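Long-range contact in sulfate adenylyltransferase, adenylylsulfate kinase (Thiobacillus denitrificans, PDB 3CR8), which probably makes activated sulfate as a hexameric APS kinase, phosphorylating adenosine 5'-phosphosulfate with ATP to give 3'-phosphoadenylyl sulfate: residues R360-F374 with A435-P449. Sequence-based numbering, arbitrary orientation.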
ATOM      1  N   ARG A 360      19.923 -10.197  -1.911  1.00 55.39           N
ATOM      2  CA  ARG A 360      19.907 -11.375  -2.764  1.00 58.30           C
ATOM      3  C   ARG A 360      21.308 -12.006  -2.875  1.00 61.85           C
ATOM      4  O   ARG A 360      21.432 -13.213  -3.094  1.00 68.21           O
ATOM      5  CB  ARG A 360      19.277 -11.056  -4.128  1.00 58.10           C
ATOM      6  CG  ARG A 360      17.761 -11.077  -4.065  1.00 55.52           C
ATOM      7  CD  ARG A 360      17.130 -10.838  -5.390  1.00 66.84           C
ATOM      8  NE  ARG A 360      16.811  -9.428  -5.603  1.00 75.70           N
ATOM      9  CZ  ARG A 360      17.483  -8.633  -6.430  1.00 80.25           C
ATOM     10  NH1 ARG A 360      18.520  -9.113  -7.120  1.00 81.22           N
ATOM     11  NH2 ARG A 360      17.121  -7.364  -6.568  1.00 49.64           N
ATOM     12  N   GLN A 361      22.351 -11.196  -2.683  1.00 59.96           N
ATOM     13  CA  GLN A 361      23.729 -11.666  -2.783  1.00 62.97           C
ATOM     14  C   GLN A 361      24.190 -12.288  -1.493  1.00 70.08           C
ATOM     15  O   GLN A 361      24.703 -13.410  -1.495  1.00 75.69           O
ATOM     16  CB  GLN A 361      24.674 -10.529  -3.142  1.00 63.80           C
ATOM     17  CG  GLN A 361      24.398  -9.890  -4.491  1.00 65.01           C
ATOM     18  CD  GLN A 361      25.301  -8.704  -4.760  1.00 63.94           C
ATOM     19  OE1 GLN A 361      26.387  -8.581  -4.181  1.00 56.70           O
ATOM     20  NE2 GLN A 361      24.858  -7.824  -5.646  1.00 56.95           N
ATOM     21  N   THR A 362      24.010 -11.551  -0.398  1.00 63.33           N
ATOM     22  CA  THR A 362      24.452 -12.005   0.926  1.00 69.57           C
ATOM     23  C   THR A 362      23.348 -11.852   1.985  1.00 68.72           C
ATOM     24  O   THR A 362      23.171 -10.772   2.567  1.00 65.24           O
ATOM     25  CB  THR A 362      25.752 -11.288   1.374  1.00 69.46           C
ATOM     26  OG1 THR A 362      25.542  -9.876   1.360  1.00 92.27           O
ATOM     27  CG2 THR A 362      26.893 -11.587   0.426  1.00 68.86           C
ATOM     28  N   PRO A 363      22.603 -12.946   2.238  1.00 66.38           N
ATOM     29  CA  PRO A 363      21.400 -12.972   3.081  1.00 51.94           C
ATOM     30  C   PRO A 363      21.714 -12.907   4.552  1.00 54.60           C
ATOM     31  O   PRO A 363      22.837 -13.207   4.953  1.00 56.37           O
ATOM     32  CB  PRO A 363      20.774 -14.342   2.769  1.00 53.88           C
ATOM     33  CG  PRO A 363      21.507 -14.867   1.555  1.00 63.04           C
ATOM     34  CD  PRO A 363      22.866 -14.259   1.622  1.00 62.62           C
ATOM     35  N   PRO A 364      20.715 -12.523   5.360  1.00 54.67           N
ATOM     36  CA  PRO A 364      20.811 -12.526   6.826  1.00 58.77           C
ATOM     37  C   PRO A 364      21.007 -13.960   7.337  1.00 63.31           C
ATOM     38  O   PRO A 364      20.533 -14.901   6.684  1.00 49.43           O
ATOM     39  CB  PRO A 364      19.440 -11.998   7.276  1.00 54.48           C
ATOM     40  CG  PRO A 364      18.813 -11.418   6.082  1.00 54.96           C
ATOM     41  CD  PRO A 364      19.395 -12.078   4.883  1.00 50.39           C
ATOM     42  N   ARG A 365      21.678 -14.143   8.475  1.00 57.96           N
ATOM     43  CA  ARG A 365      21.916 -15.499   8.935  1.00 47.64           C
ATOM     44  C   ARG A 365      20.582 -16.221   8.930  1.00 52.21           C
ATOM     45  O   ARG A 365      20.485 -17.327   8.428  1.00 53.04           O
ATOM     46  CB  ARG A 365      22.564 -15.524  10.308  1.00 47.74           C
ATOM     47  CG  ARG A 365      23.929 -14.901  10.320  1.00 54.10           C
ATOM     48  CD  ARG A 365      24.690 -15.229  11.600  1.00 74.74           C
ATOM     49  NE  ARG A 365      26.013 -14.608  11.605  1.00 86.81           N
ATOM     50  CZ  ARG A 365      26.257 -13.365  12.017  1.00 93.35           C
ATOM     51  NH1 ARG A 365      25.265 -12.597  12.468  1.00 84.74           N
ATOM     52  NH2 ARG A 365      27.499 -12.892  11.975  1.00 94.53           N
ATOM     53  N   GLU A 366      19.551 -15.564   9.462  1.00 58.41           N
ATOM     54  CA  GLU A 366      18.171 -16.041   9.423  1.00 49.76           C
ATOM     55  C   GLU A 366      17.821 -16.819   8.141  1.00 56.72           C
ATOM     56  O   GLU A 366      17.018 -17.764   8.158  1.00 50.35           O
ATOM     57  CB  GLU A 366      17.272 -14.828   9.546  1.00 58.06           C
ATOM     58  CG  GLU A 366      15.788 -15.086   9.611  1.00 65.59           C
ATOM     59  CD  GLU A 366      15.043 -13.846  10.092  1.00 85.40           C
ATOM     60  OE1 GLU A 366      15.395 -12.721   9.643  1.00 65.22           O
ATOM     61  OE2 GLU A 366      14.122 -13.996  10.932  1.00 85.71           O
ATOM     62  N   ARG A 367      18.447 -16.447   7.031  1.00 46.92           N
ATOM     63  CA  ARG A 367      17.971 -16.894   5.740  1.00 46.87           C
ATOM     64  C   ARG A 367      19.063 -17.558   4.899  1.00 46.30           C
ATOM     65  O   ARG A 367      18.799 -18.081   3.815  1.00 44.98           O
ATOM     66  CB  ARG A 367      17.336 -15.706   5.011  1.00 48.71           C
ATOM     67  CG  ARG A 367      16.074 -16.057   4.276  1.00 59.25           C
ATOM     68  CD  ARG A 367      14.947 -15.099   4.605  1.00 63.18           C
ATOM     69  NE  ARG A 367      15.193 -13.746   4.120  1.00 85.00           N
ATOM     70  CZ  ARG A 367      15.108 -13.385   2.841  1.00109.47           C
ATOM     71  NH1 ARG A 367      14.796 -14.285   1.903  1.00 97.26           N
ATOM     72  NH2 ARG A 367      15.349 -12.124   2.498  1.00100.65           N
ATOM     73  N   GLN A 368      20.285 -17.550   5.418  1.00 48.03           N
ATOM     74  CA  GLN A 368      21.410 -18.103   4.684  1.00 47.05           C
ATOM     75  C   GLN A 368      21.615 -19.567   4.989  1.00 45.33           C
ATOM     76  O   GLN A 368      21.046 -20.102   5.923  1.00 37.88           O
ATOM     77  CB  GLN A 368      22.704 -17.325   4.931  1.00 46.44           C
ATOM     78  CG  GLN A 368      23.287 -17.451   6.319  1.00 50.83           C
ATOM     79  CD  GLN A 368      24.664 -16.810   6.407  1.00 68.32           C
ATOM     80  OE1 GLN A 368      25.287 -16.779   7.474  1.00 71.18           O
ATOM     81  NE2 GLN A 368      25.156 -16.308   5.273  1.00 74.09           N
ATOM     82  N   GLY A 369      22.419 -20.208   4.148  1.00 53.12           N
ATOM     83  CA  GLY A 369      22.649 -21.629   4.222  1.00 40.40           C
ATOM     84  C   GLY A 369      23.685 -21.881   5.271  1.00 44.87           C
ATOM     85  O   GLY A 369      24.415 -20.985   5.664  1.00 49.82           O
ATOM     86  N   PHE A 370      23.723 -23.109   5.748  1.00 43.84           N
ATOM     87  CA  PHE A 370      24.701 -23.503   6.735  1.00 34.08           C
ATOM     88  C   PHE A 370      24.727 -25.016   6.839  1.00 53.59           C
ATOM     89  O   PHE A 370      23.697 -25.702   6.632  1.00 41.47           O
ATOM     90  CB  PHE A 370      24.376 -22.910   8.081  1.00 37.22           C
ATOM     91  CG  PHE A 370      23.035 -23.333   8.639  1.00 40.49           C
ATOM     92  CD1 PHE A 370      21.874 -22.720   8.224  1.00 39.05           C
ATOM     93  CD2 PHE A 370      22.948 -24.304   9.623  1.00 43.96           C
ATOM     94  CE1 PHE A 370      20.663 -23.090   8.743  1.00 45.75           C
ATOM     95  CE2 PHE A 370      21.729 -24.681  10.150  1.00 38.84           C
ATOM     96  CZ  PHE A 370      20.588 -24.079   9.711  1.00 44.31           C
ATOM     97  N   THR A 371      25.908 -25.556   7.129  1.00 54.20           N
ATOM     98  CA  THR A 371      26.000 -26.985   7.378  1.00 48.51           C
ATOM     99  C   THR A 371      26.178 -27.171   8.878  1.00 48.90           C
ATOM    100  O   THR A 371      26.801 -26.347   9.559  1.00 62.31           O
ATOM    101  CB  THR A 371      27.124 -27.707   6.575  1.00 37.81           C
ATOM    102  OG1 THR A 371      28.351 -27.637   7.293  1.00 61.06           O
ATOM    103  CG2 THR A 371      27.337 -27.091   5.244  1.00 41.76           C
ATOM    104  N   VAL A 372      25.579 -28.229   9.397  1.00 50.91           N
ATOM    105  CA  VAL A 372      25.780 -28.634  10.779  1.00 54.82           C
ATOM    106  C   VAL A 372      26.685 -29.847  10.706  1.00 57.24           C
ATOM    107  O   VAL A 372      26.318 -30.867  10.122  1.00 58.28           O
ATOM    108  CB  VAL A 372      24.457 -29.056  11.453  1.00 50.31           C
ATOM    109  CG1 VAL A 372      24.738 -29.828  12.701  1.00 52.20           C
ATOM    110  CG2 VAL A 372      23.592 -27.852  11.759  1.00 39.55           C
ATOM    111  N   PHE A 373      27.873 -29.724  11.278  1.00 61.93           N
ATOM    112  CA  PHE A 373      28.916 -30.733  11.139  1.00 56.68           C
ATOM    113  C   PHE A 373      29.178 -31.427  12.482  1.00 57.20           C
ATOM    114  O   PHE A 373      29.835 -30.871  13.372  1.00 68.29           O
ATOM    115  CB  PHE A 373      30.192 -30.062  10.625  1.00 52.32           C
ATOM    116  CG  PHE A 373      31.107 -30.986   9.906  1.00 70.75           C
ATOM    117  CD1 PHE A 373      31.946 -31.848  10.610  1.00 71.53           C
ATOM    118  CD2 PHE A 373      31.132 -30.999   8.526  1.00 65.17           C
ATOM    119  CE1 PHE A 373      32.791 -32.699   9.941  1.00 61.03           C
ATOM    120  CE2 PHE A 373      31.972 -31.841   7.854  1.00 70.64           C
ATOM    121  CZ  PHE A 373      32.809 -32.697   8.565  1.00 75.47           C
ATOM    122  N   PHE A 374      28.637 -32.624  12.655  1.00 53.51           N
ATOM    123  CA  PHE A 374      28.831 -33.374  13.894  1.00 50.41           C
ATOM    124  C   PHE A 374      30.199 -34.050  13.903  1.00 65.28           C
ATOM    125  O   PHE A 374      30.572 -34.736  12.953  1.00 77.49           O
ATOM    126  CB  PHE A 374      27.785 -34.486  14.032  1.00 60.15           C
ATOM    127  CG  PHE A 374      26.378 -34.005  14.273  1.00 62.69           C
ATOM    128  CD1 PHE A 374      25.623 -33.463  13.242  1.00 57.71           C
ATOM    129  CD2 PHE A 374      25.784 -34.153  15.522  1.00 67.46           C
ATOM    130  CE1 PHE A 374      24.319 -33.047  13.450  1.00 47.38           C
ATOM    131  CE2 PHE A 374      24.466 -33.735  15.749  1.00 61.10           C
ATOM    132  CZ  PHE A 374      23.741 -33.178  14.702  1.00 58.81           C
ATOM    133  N   ALA A 435      28.594 -30.504   0.762  1.00 56.12           N
ATOM    134  CA  ALA A 435      27.966 -29.641   1.755  1.00 48.41           C
ATOM    135  C   ALA A 435      28.103 -28.169   1.349  1.00 44.01           C
ATOM    136  O   ALA A 435      27.124 -27.437   1.366  1.00 46.97           O
ATOM    137  CB  ALA A 435      28.524 -29.895   3.166  1.00 46.23           C
ATOM    138  N   SER A 436      29.298 -27.739   0.948  1.00 42.09           N
ATOM    139  CA  SER A 436      29.491 -26.325   0.630  1.00 45.06           C
ATOM    140  C   SER A 436      28.544 -25.885  -0.458  1.00 43.18           C
ATOM    141  O   SER A 436      27.991 -24.796  -0.382  1.00 48.50           O
ATOM    142  CB  SER A 436      30.955 -25.999   0.282  1.00 47.14           C
ATOM    143  OG  SER A 436      31.306 -26.488  -0.990  1.00 51.27           O
ATOM    144  N   GLU A 437      28.358 -26.734  -1.468  1.00 49.08           N
ATOM    145  CA  GLU A 437      27.450 -26.416  -2.556  1.00 44.32           C
ATOM    146  C   GLU A 437      26.039 -26.293  -2.009  1.00 47.20           C
ATOM    147  O   GLU A 437      25.325 -25.338  -2.372  1.00 48.78           O
ATOM    148  CB  GLU A 437      27.541 -27.424  -3.701  1.00 35.32           C
ATOM    149  CG  GLU A 437      28.825 -27.352  -4.480  1.00 39.48           C
ATOM    150  CD  GLU A 437      28.860 -26.208  -5.488  1.00 59.86           C
ATOM    151  OE1 GLU A 437      27.899 -26.058  -6.285  1.00 59.38           O
ATOM    152  OE2 GLU A 437      29.865 -25.464  -5.497  1.00 60.32           O
ATOM    153  N   ILE A 438      25.626 -27.222  -1.142  1.00 28.03           N
ATOM    154  CA  ILE A 438      24.286 -27.071  -0.573  1.00 38.08           C
ATOM    155  C   ILE A 438      24.121 -25.701   0.128  1.00 49.81           C
ATOM    156  O   ILE A 438      23.072 -25.063   0.042  1.00 49.06           O
ATOM    157  CB  ILE A 438      23.896 -28.183   0.408  1.00 37.18           C
ATOM    158  CG1 ILE A 438      24.097 -29.546  -0.211  1.00 49.84           C
ATOM    159  CG2 ILE A 438      22.444 -28.074   0.761  1.00 41.35           C
ATOM    160  CD1 ILE A 438      23.326 -29.703  -1.459  1.00 53.93           C
ATOM    161  N   THR A 439      25.153 -25.246   0.824  1.00 43.11           N
ATOM    162  CA  THR A 439      24.996 -24.058   1.641  1.00 41.97           C
ATOM    163  C   THR A 439      25.172 -22.747   0.847  1.00 47.91           C
ATOM    164  O   THR A 439      24.379 -21.814   1.007  1.00 51.95           O
ATOM    165  CB  THR A 439      25.819 -24.143   2.978  1.00 44.59           C
ATOM    166  OG1 THR A 439      26.635 -22.971   3.145  1.00 53.72           O
ATOM    167  CG2 THR A 439      26.691 -25.356   2.982  1.00 38.87           C
ATOM    168  N   LYS A 440      26.199 -22.685   0.006  1.00 44.64           N
ATOM    169  CA  LYS A 440      26.307 -21.653  -1.021  1.00 43.95           C
ATOM    170  C   LYS A 440      24.920 -21.341  -1.615  1.00 43.55           C
ATOM    171  O   LYS A 440      24.536 -20.192  -1.746  1.00 41.77           O
ATOM    172  CB  LYS A 440      27.260 -22.139  -2.117  1.00 42.42           C
ATOM    173  CG  LYS A 440      27.287 -21.330  -3.420  1.00 41.15           C
ATOM    174  CD  LYS A 440      27.746 -22.226  -4.540  1.00 39.11           C
ATOM    175  CE  LYS A 440      28.422 -21.524  -5.695  1.00 53.57           C
ATOM    176  NZ  LYS A 440      29.240 -22.559  -6.453  1.00 48.01           N
ATOM    177  N   ASN A 441      24.165 -22.381  -1.936  1.00 43.14           N
ATOM    178  CA  ASN A 441      22.854 -22.246  -2.543  1.00 37.03           C
ATOM    179  C   ASN A 441      21.691 -22.076  -1.563  1.00 47.01           C
ATOM    180  O   ASN A 441      20.532 -22.254  -1.953  1.00 55.65           O
ATOM    181  CB  ASN A 441      22.575 -23.448  -3.448  1.00 33.43           C
ATOM    182  CG  ASN A 441      22.703 -23.110  -4.889  1.00 56.13           C
ATOM    183  OD1 ASN A 441      21.998 -22.218  -5.386  1.00 59.45           O
ATOM    184  ND2 ASN A 441      23.608 -23.807  -5.593  1.00 48.63           N
ATOM    185  N   ARG A 442      21.984 -21.765  -0.304  1.00 41.59           N
ATOM    186  CA  ARG A 442      20.934 -21.387   0.643  1.00 42.05           C
ATOM    187  C   ARG A 442      20.190 -22.571   1.232  1.00 49.49           C
ATOM    188  O   ARG A 442      19.045 -22.444   1.667  1.00 58.14           O
ATOM    189  CB  ARG A 442      19.913 -20.441  -0.014  1.00 49.28           C
ATOM    190  CG  ARG A 442      19.930 -18.986   0.470  1.00 55.37           C
ATOM    191  CD  ARG A 442      21.316 -18.572   0.971  1.00 75.73           C
ATOM    192  NE  ARG A 442      22.226 -17.895   0.024  1.00 90.13           N
ATOM    193  CZ  ARG A 442      21.945 -17.501  -1.222  1.00 88.86           C
ATOM    194  NH1 ARG A 442      20.747 -17.713  -1.759  1.00 88.35           N
ATOM    195  NH2 ARG A 442      22.882 -16.884  -1.944  1.00 75.96           N
ATOM    196  N   GLY A 443      20.824 -23.733   1.248  1.00 50.80           N
ATOM    197  CA  GLY A 443      20.223 -24.886   1.904  1.00 41.82           C
ATOM    198  C   GLY A 443      20.958 -25.178   3.200  1.00 43.85           C
ATOM    199  O   GLY A 443      21.973 -24.542   3.505  1.00 41.11           O
ATOM    200  N   ILE A 444      20.452 -26.130   3.980  1.00 42.49           N
ATOM    201  CA  ILE A 444      21.190 -26.563   5.160  1.00 41.73           C
ATOM    202  C   ILE A 444      21.633 -28.010   5.001  1.00 53.80           C
ATOM    203  O   ILE A 444      20.806 -28.891   4.705  1.00 54.58           O
ATOM    204  CB  ILE A 444      20.423 -26.365   6.511  1.00 43.19           C
ATOM    205  CG1 ILE A 444      19.940 -27.677   7.071  1.00 49.32           C
ATOM    206  CG2 ILE A 444      19.217 -25.377   6.452  1.00 33.00           C
ATOM    207  CD1 ILE A 444      19.089 -27.416   8.258  1.00 65.61           C
ATOM    208  N   ALA A 445      22.938 -28.246   5.183  1.00 50.28           N
ATOM    209  CA  ALA A 445      23.532 -29.592   5.035  1.00 50.03           C
ATOM    210  C   ALA A 445      23.957 -30.139   6.376  1.00 51.35           C
ATOM    211  O   ALA A 445      24.642 -29.461   7.137  1.00 60.80           O
ATOM    212  CB  ALA A 445      24.739 -29.572   4.101  1.00 46.38           C
ATOM    213  N   ILE A 446      23.581 -31.379   6.660  1.00 51.90           N
ATOM    214  CA  ILE A 446      23.891 -31.985   7.956  1.00 51.65           C
ATOM    215  C   ILE A 446      24.784 -33.198   7.804  1.00 55.27           C
ATOM    216  O   ILE A 446      24.358 -34.204   7.269  1.00 51.40           O
ATOM    217  CB  ILE A 446      22.617 -32.449   8.658  1.00 51.37           C
ATOM    218  CG1 ILE A 446      21.774 -31.254   9.088  1.00 46.57           C
ATOM    219  CG2 ILE A 446      22.947 -33.299   9.830  1.00 46.09           C
ATOM    220  CD1 ILE A 446      20.356 -31.665   9.318  1.00 45.93           C
ATOM    221  N   CYS A 447      26.011 -33.096   8.300  1.00 61.10           N
ATOM    222  CA  CYS A 447      27.026 -34.112   8.083  1.00 57.72           C
ATOM    223  C   CYS A 447      27.606 -34.708   9.339  1.00 70.93           C
ATOM    224  O   CYS A 447      27.913 -33.991  10.284  1.00 77.33           O
ATOM    225  CB  CYS A 447      28.287 -33.472   7.522  1.00 48.84           C
ATOM    226  SG  CYS A 447      27.986 -32.513   6.120  1.00 82.80           S
ATOM    227  N   ALA A 448      27.803 -36.025   9.322  1.00 79.70           N
ATOM    228  CA  ALA A 448      28.465 -36.726  10.423  1.00 69.91           C
ATOM    229  C   ALA A 448      29.415 -37.857  10.012  1.00 64.58           C
ATOM    230  O   ALA A 448      29.237 -38.998  10.422  1.00 73.14           O
ATOM    231  CB  ALA A 448      27.317 -37.258  11.281  1.00 66.21           C
ATOM    232  N   PRO A 449      30.439 -37.529   9.212  1.00 61.70           N
ATOM    233  CA  PRO A 449      31.479 -38.465   8.799  1.00 72.80           C
ATOM    234  C   PRO A 449      32.467 -38.767   9.919  1.00 85.33           C
ATOM    235  O   PRO A 449      32.468 -38.123  10.975  1.00 88.27           O
ATOM    236  CB  PRO A 449      32.212 -37.654   7.740  1.00 78.83           C
ATOM    237  CG  PRO A 449      32.253 -36.299   8.371  1.00 66.52           C
ATOM    238  CD  PRO A 449      30.780 -36.167   8.761  1.00 72.50           C
TER
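Phe370 and Ile444 pack side by side where strands 370-374 and 444-447 begin their parallel pairing, and Ile444 CB makes a CH-pi contact over one face of the ring, 4.0 Å from its centroid. Phe370 CG sits between the backbone N and the carbonyl carbon (chi1 61°), which brings CE1 beside Ile444 CG2. Four backbone hydrogen bonds, and a fifth from Val372 N to Ala445 O whose oxygen is less surely placed, join the strands, from Phe370 N to Gly443 O at one end to Phe374 N to Cys447 O, 2.8 Å, at the other. Val372 and Ile446 share the Phe370 face of the sheet, under helix 380-394. On the other face Thr371 CB lies 3.9 Å from Ala445 CB, with Ala435 and Thr439 of helix 421-440 packed against that face, while the Phe373 ring is met obliquely by Cys447 CB and, at its far end, by Pro449 CG, 3.6 Å from CZ. Strand 370-376 runs on into the predicted ATP-binding P-loop, and the Phe374 side chain comes close to Lys382 of it; Ile446 CG2 lies 3.9 Å from Phe374 CE1.

The opposite end is looser and more solvent-accessible. A Schellman motif, with Arg442 at positive phi, ends helix 421-440 and turns the chain into strand 444-447. Bent at chi2 and chi3, Arg442 passes its CD by Gly369 N and lays its guanidinium against Pro363, whose CG is 3.5 Å from NE over one face; Lys440 O lies over the opposite face. Replacing Arg442 by alanine removes the flat group lying on Pro363 and is likely to open a gap beside Gly369. The contact thus joins two regimes: a buried, largely apolar part of the parallel sheet of the P-loop kinase fold, in which strand 370-376 is hydrogen-bonded to 444-447 and to 469-475, and an arginine that meets the segment after helix 352-361 through packing, with no salt bridge between the two segments.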